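Local coordinates for protein CurJ (Moorea producens 3L, PDB 5TZ6) that is a polyketide synthase module whose dehydratase domain carries out vinylogous dehydration in curacin biosynthesis, at residues P50-S63 with Y211-Q223. The protein carries 1 engineered substitution. Numbering follows the deposited sequence.
With 7OD ((2E,5R)-5-hydroxy-2-methylhept-2-enoic acid), chain C.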
loop_
_atom_site.group_PDB
_atom_site.type_symbol
_atom_site.label_atom_id
_atom_site.label_comp_id
_atom_site.label_asym_id
_atom_site.label_seq_id
_atom_site.Cartn_x
_atom_site.Cartn_y
_atom_site.Cartn_z
ATOM N N PRO A 50 8.835 -21.075 6.830
ATOM C CA PRO A 50 10.172 -21.404 6.338
ATOM C C PRO A 50 10.616 -20.461 5.225
ATOM O O PRO A 50 9.810 -19.774 4.593
ATOM C CB PRO A 50 10.014 -22.839 5.827
ATOM C CG PRO A 50 8.574 -22.926 5.427
ATOM C CD PRO A 50 7.827 -22.074 6.416
ATOM N N GLY A 51 11.933 -20.444 4.994
ATOM C CA GLY A 51 12.488 -19.599 3.941
ATOM C C GLY A 51 11.847 -19.850 2.586
ATOM O O GLY A 51 11.526 -18.910 1.845
ATOM N N ALA A 52 11.673 -21.125 2.234
ATOM C CA ALA A 52 11.008 -21.514 0.995
ATOM C C ALA A 52 9.759 -20.671 0.768
ATOM O O ALA A 52 9.475 -20.244 -0.358
ATOM C CB ALA A 52 10.648 -23.001 1.028
ATOM N N SER A 53 9.018 -20.409 1.841
ATOM C CA SER A 53 7.824 -19.587 1.719
ATOM C C SER A 53 8.174 -18.202 1.202
ATOM O O SER A 53 7.519 -17.684 0.293
ATOM C CB SER A 53 7.112 -19.486 3.064
ATOM O OG SER A 53 6.063 -18.534 2.998
ATOM N N HIS A 54 9.205 -17.578 1.782
ATOM C CA HIS A 54 9.637 -16.267 1.302
ATOM C C HIS A 54 10.065 -16.317 -0.159
ATOM O O HIS A 54 9.881 -15.337 -0.891
ATOM C CB HIS A 54 10.760 -15.733 2.189
ATOM C CG HIS A 54 10.383 -15.665 3.635
ATOM N ND1 HIS A 54 10.962 -16.468 4.594
ATOM C CD2 HIS A 54 9.451 -14.921 4.278
ATOM C CE1 HIS A 54 10.416 -16.207 5.769
ATOM N NE2 HIS A 54 9.496 -15.273 5.604
ATOM N N ILE A 55 10.628 -17.445 -0.604
ATOM C CA ILE A 55 10.946 -17.595 -2.022
ATOM C C ILE A 55 9.672 -17.550 -2.859
ATOM O O ILE A 55 9.582 -16.824 -3.858
ATOM C CB ILE A 55 11.739 -18.892 -2.258
ATOM C CG1 ILE A 55 13.066 -18.837 -1.487
ATOM C CG2 ILE A 55 11.914 -19.166 -3.747
ATOM C CD1 ILE A 55 14.117 -19.788 -1.993
ATOM N N SER A 56 8.662 -18.323 -2.459
ATOM C CA SER A 56 7.386 -18.287 -3.168
ATOM C C SER A 56 6.790 -16.877 -3.168
ATOM O O SER A 56 6.232 -16.422 -4.179
ATOM C CB SER A 56 6.438 -19.311 -2.535
ATOM O OG SER A 56 5.112 -19.164 -2.996
ATOM N N LEU A 57 6.954 -16.149 -2.061
ATOM C CA LEU A 57 6.445 -14.782 -1.964
ATOM C C LEU A 57 7.153 -13.857 -2.948
ATOM O O LEU A 57 6.516 -12.999 -3.582
ATOM C CB LEU A 57 6.602 -14.277 -0.532
ATOM C CG LEU A 57 6.095 -12.881 -0.171
ATOM C CD1 LEU A 57 4.611 -12.756 -0.452
ATOM C CD2 LEU A 57 6.380 -12.596 1.297
ATOM N N LEU A 58 8.470 -14.017 -3.094
ATOM C CA LEU A 58 9.182 -13.175 -4.050
ATOM C C LEU A 58 8.804 -13.534 -5.480
ATOM O O LEU A 58 8.697 -12.650 -6.332
ATOM C CB LEU A 58 10.686 -13.277 -3.834
ATOM C CG LEU A 58 11.096 -12.511 -2.574
ATOM C CD1 LEU A 58 12.343 -13.102 -1.935
ATOM C CD2 LEU A 58 11.290 -11.037 -2.902
ATOM N N LEU A 59 8.591 -14.820 -5.771
ATOM C CA LEU A 59 8.078 -15.151 -7.095
ATOM C C LEU A 59 6.752 -14.447 -7.354
ATOM O O LEU A 59 6.505 -13.964 -8.467
ATOM C CB LEU A 59 7.930 -16.664 -7.263
ATOM C CG LEU A 59 9.229 -17.476 -7.241
ATOM C CD1 LEU A 59 8.963 -18.939 -7.580
ATOM C CD2 LEU A 59 10.260 -16.885 -8.178
ATOM N N ALA A 60 5.884 -14.370 -6.341
ATOM C CA ALA A 60 4.643 -13.616 -6.517
ATOM C C ALA A 60 4.924 -12.154 -6.864
ATOM O O ALA A 60 4.422 -11.630 -7.873
ATOM C CB ALA A 60 3.780 -13.718 -5.262
ATOM N N ALA A 61 5.729 -11.475 -6.039
ATOM C CA ALA A 61 6.048 -10.074 -6.316
ATOM C C ALA A 61 6.584 -9.905 -7.734
ATOM O O ALA A 61 6.123 -9.045 -8.500
ATOM C CB ALA A 61 7.059 -9.558 -5.287
ATOM N N ALA A 62 7.567 -10.730 -8.095
ATOM C CA ALA A 62 8.076 -10.764 -9.458
ATOM C C ALA A 62 6.934 -10.818 -10.460
ATOM O O ALA A 62 6.896 -10.043 -11.422
ATOM C CB ALA A 62 9.008 -11.965 -9.629
ATOM N N SER A 63 5.990 -11.738 -10.250
ATOM C CA SER A 63 4.888 -11.870 -11.194
ATOM C C SER A 63 4.030 -10.616 -11.238
ATOM O O SER A 63 3.359 -10.374 -12.245
ATOM C CB SER A 63 4.022 -13.080 -10.842
ATOM O OG SER A 63 3.004 -12.724 -9.927
ATOM N N TYR A 211 -0.676 -19.734 -7.638
ATOM C CA TYR A 211 0.714 -19.628 -7.225
ATOM C C TYR A 211 1.648 -19.909 -8.394
ATOM O O TYR A 211 1.368 -20.762 -9.240
ATOM C CB TYR A 211 1.020 -20.620 -6.103
ATOM C CG TYR A 211 0.395 -20.325 -4.755
ATOM C CD1 TYR A 211 -0.881 -20.776 -4.448
ATOM C CD2 TYR A 211 1.098 -19.634 -3.775
ATOM C CE1 TYR A 211 -1.449 -20.528 -3.207
ATOM C CE2 TYR A 211 0.534 -19.378 -2.531
ATOM C CZ TYR A 211 -0.739 -19.828 -2.254
ATOM O OH TYR A 211 -1.307 -19.582 -1.022
ATOM N N GLN A 212 2.771 -19.191 -8.434
ATOM C CA GLN A 212 3.876 -19.619 -9.286
ATOM C C GLN A 212 4.438 -20.951 -8.796
ATOM O O GLN A 212 4.441 -21.948 -9.527
ATOM C CB GLN A 212 4.973 -18.548 -9.327
ATOM C CG GLN A 212 4.656 -17.331 -10.188
ATOM C CD GLN A 212 3.420 -16.586 -9.733
ATOM O OE1 GLN A 212 3.324 -16.170 -8.580
ATOM N NE2 GLN A 212 2.466 -16.406 -10.641
ATOM N N LEU A 213 4.931 -20.973 -7.559
ATOM C CA LEU A 213 5.342 -22.195 -6.876
ATOM C C LEU A 213 4.834 -22.123 -5.448
ATOM O O LEU A 213 5.228 -21.228 -4.695
ATOM C CB LEU A 213 6.861 -22.382 -6.884
ATOM C CG LEU A 213 7.546 -22.784 -8.184
ATOM C CD1 LEU A 213 9.012 -23.061 -7.917
ATOM C CD2 LEU A 213 6.866 -24.003 -8.791
ATOM N N HIS A 214 3.961 -23.054 -5.086
ATOM C CA HIS A 214 3.390 -23.057 -3.752
ATOM C C HIS A 214 4.503 -23.123 -2.709
ATOM O O HIS A 214 5.498 -23.835 -2.901
ATOM C CB HIS A 214 2.440 -24.242 -3.584
ATOM C CG HIS A 214 1.466 -24.081 -2.457
ATOM N ND1 HIS A 214 1.798 -24.343 -1.145
ATOM C CD2 HIS A 214 0.168 -23.692 -2.446
ATOM C CE1 HIS A 214 0.748 -24.117 -0.374
ATOM N NE2 HIS A 214 -0.255 -23.723 -1.139
ATOM N N PRO A 215 4.400 -22.364 -1.620
ATOM C CA PRO A 215 5.442 -22.451 -0.584
ATOM C C PRO A 215 5.781 -23.885 -0.209
ATOM O O PRO A 215 6.968 -24.218 -0.075
ATOM C CB PRO A 215 4.838 -21.672 0.590
ATOM C CG PRO A 215 3.822 -20.753 -0.022
ATOM C CD PRO A 215 3.332 -21.407 -1.285
ATOM N N THR A 216 4.770 -24.753 -0.071
ATOM C CA THR A 216 5.022 -26.125 0.364
ATOM C C THR A 216 5.783 -26.924 -0.684
ATOM O O THR A 216 6.518 -27.856 -0.336
ATOM C CB THR A 216 3.708 -26.832 0.712
ATOM O OG1 THR A 216 2.840 -26.860 -0.432
ATOM C CG2 THR A 216 3.006 -26.128 1.865
ATOM N N LEU A 217 5.628 -26.584 -1.965
ATOM C CA LEU A 217 6.399 -27.273 -2.998
ATOM C C LEU A 217 7.876 -26.893 -2.925
ATOM O O LEU A 217 8.758 -27.764 -2.983
ATOM C CB LEU A 217 5.819 -26.947 -4.374
ATOM C CG LEU A 217 6.579 -27.492 -5.580
ATOM C CD1 LEU A 217 6.735 -29.004 -5.476
ATOM C CD2 LEU A 217 5.863 -27.104 -6.863
ATOM N N VAL A 218 8.160 -25.598 -2.765
ATOM C CA VAL A 218 9.537 -25.144 -2.583
ATOM C C VAL A 218 10.158 -25.815 -1.365
ATOM O O VAL A 218 11.292 -26.331 -1.418
ATOM C CB VAL A 218 9.571 -23.609 -2.463
ATOM C CG1 VAL A 218 10.989 -23.110 -2.206
ATOM C CG2 VAL A 218 9.005 -22.978 -3.731
ATOM N N ASP A 219 9.408 -25.862 -0.260
ATOM C CA ASP A 219 9.943 -26.503 0.928
ATOM C C ASP A 219 10.234 -27.969 0.668
ATOM O O ASP A 219 11.295 -28.468 1.049
ATOM C CB ASP A 219 8.990 -26.357 2.106
ATOM C CG ASP A 219 9.669 -26.651 3.426
ATOM O OD1 ASP A 219 10.425 -25.780 3.906
ATOM O OD2 ASP A 219 9.464 -27.760 3.972
ATOM N N SER A 220 9.313 -28.676 0.010
ATOM C CA SER A 220 9.561 -30.085 -0.278
ATOM C C SER A 220 10.870 -30.249 -1.038
ATOM O O SER A 220 11.678 -31.145 -0.738
ATOM C CB SER A 220 8.401 -30.664 -1.087
ATOM O OG SER A 220 7.181 -30.590 -0.366
ATOM N N CYS A 221 11.117 -29.355 -1.999
ATOM C CA CYS A 221 12.374 -29.407 -2.735
ATOM C C CYS A 221 13.559 -29.314 -1.786
ATOM O O CYS A 221 14.509 -30.097 -1.887
ATOM C CB CYS A 221 12.428 -28.289 -3.780
ATOM S SG CYS A 221 11.430 -28.616 -5.239
ATOM N N PHE A 222 13.520 -28.365 -0.846
ATOM C CA PHE A 222 14.602 -28.319 0.137
ATOM C C PHE A 222 14.647 -29.572 1.012
ATOM O O PHE A 222 15.729 -29.972 1.459
ATOM C CB PHE A 222 14.481 -27.069 1.007
ATOM C CG PHE A 222 14.580 -25.783 0.237
ATOM C CD1 PHE A 222 15.095 -25.768 -1.051
ATOM C CD2 PHE A 222 14.176 -24.585 0.807
ATOM C CE1 PHE A 222 15.185 -24.588 -1.765
ATOM C CE2 PHE A 222 14.268 -23.399 0.104
ATOM C CZ PHE A 222 14.772 -23.401 -1.186
ATOM N N GLN A 223 13.494 -30.210 1.256
ATOM C CA GLN A 223 13.460 -31.416 2.080
ATOM C C GLN A 223 14.178 -32.570 1.407
ATOM O O GLN A 223 14.649 -33.488 2.090
ATOM C CB GLN A 223 12.023 -31.843 2.372
ATOM C CG GLN A 223 11.167 -30.845 3.106
ATOM C CD GLN A 223 9.710 -31.253 3.068
ATOM O OE1 GLN A 223 9.398 -32.424 2.875
ATOM N NE2 GLN A 223 8.811 -30.289 3.228
HETATM O OAB 7OD C . 13.511 -24.784 11.030
HETATM C CAA 7OD C . 13.443 -23.788 10.281
HETATM O OAI 7OD C . 13.424 -22.638 10.776
HETATM C CAC 7OD C . 13.389 -23.976 8.761
HETATM C CAK 7OD C . 13.305 -22.744 7.845
HETATM C CAD 7OD C . 13.415 -25.387 8.150
HETATM C CAE 7OD C . 13.359 -25.523 6.620
HETATM C CAF 7OD C . 13.543 -26.952 6.052
HETATM O OAH 7OD C . 12.272 -27.448 5.622
HETATM C CAG 7OD C . 14.147 -27.951 7.047
HETATM C CAJ 7OD C . 14.623 -29.176 6.262
#
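Ala-52 is the knob of this contact: its CB enters a hole formed by Pro-215, Val-218, Asp-219 and Phe-222, and lies 3.3 Å from Val-218 CG1. That methyl reaches Ala-52 because it stands anti to the backbone N of Val-218 (chi1 177°). Beside the knob, Ile-55 CD1 meets the rim of Phe-222 in the ring plane, 3.8 Å from CZ, with the two side chains approaching from opposite directions. With Ala-52 contributing just a methyl at this point, the axes of helices 51-63 and 215-223 approach to 7.8 Å, at 132° between their N-to-C directions. Leu-59 extends the apolar band, its CD1 4.1 Å from Leu-213 CB, and also touches Phe-250 of strand 239-250.

Farther out, Ser-56 OG donates to Leu-213 O at 2.7 Å, tying helix 51-63 to the turn that leads into helix 215-223; the same hydroxyl lies against Pro-215 CD and CG. Beyond it, the bent chain of Gln-212 lays its amide against Ser-63 CB, while OE1 is hydrogen-bonded to His-9. At the other end, Pro-50 CB abuts Asp-219 OD1, which accepts from the ligand hydroxyl OAH at 3.0 Å. Asp-219 OD2 takes Gln-223 NE2 on its anti side, 18° out of the carboxylate plane, a bond that probably steadies the carboxylate beside the ligand. The helices come from the two hotdog halves of the chain, a pairing consistent with the double-hotdog fold of polyketide synthase dehydratases; Pro-50, Gly-51 and Asp-219 form part of the hydroxy-enoic acid pocket.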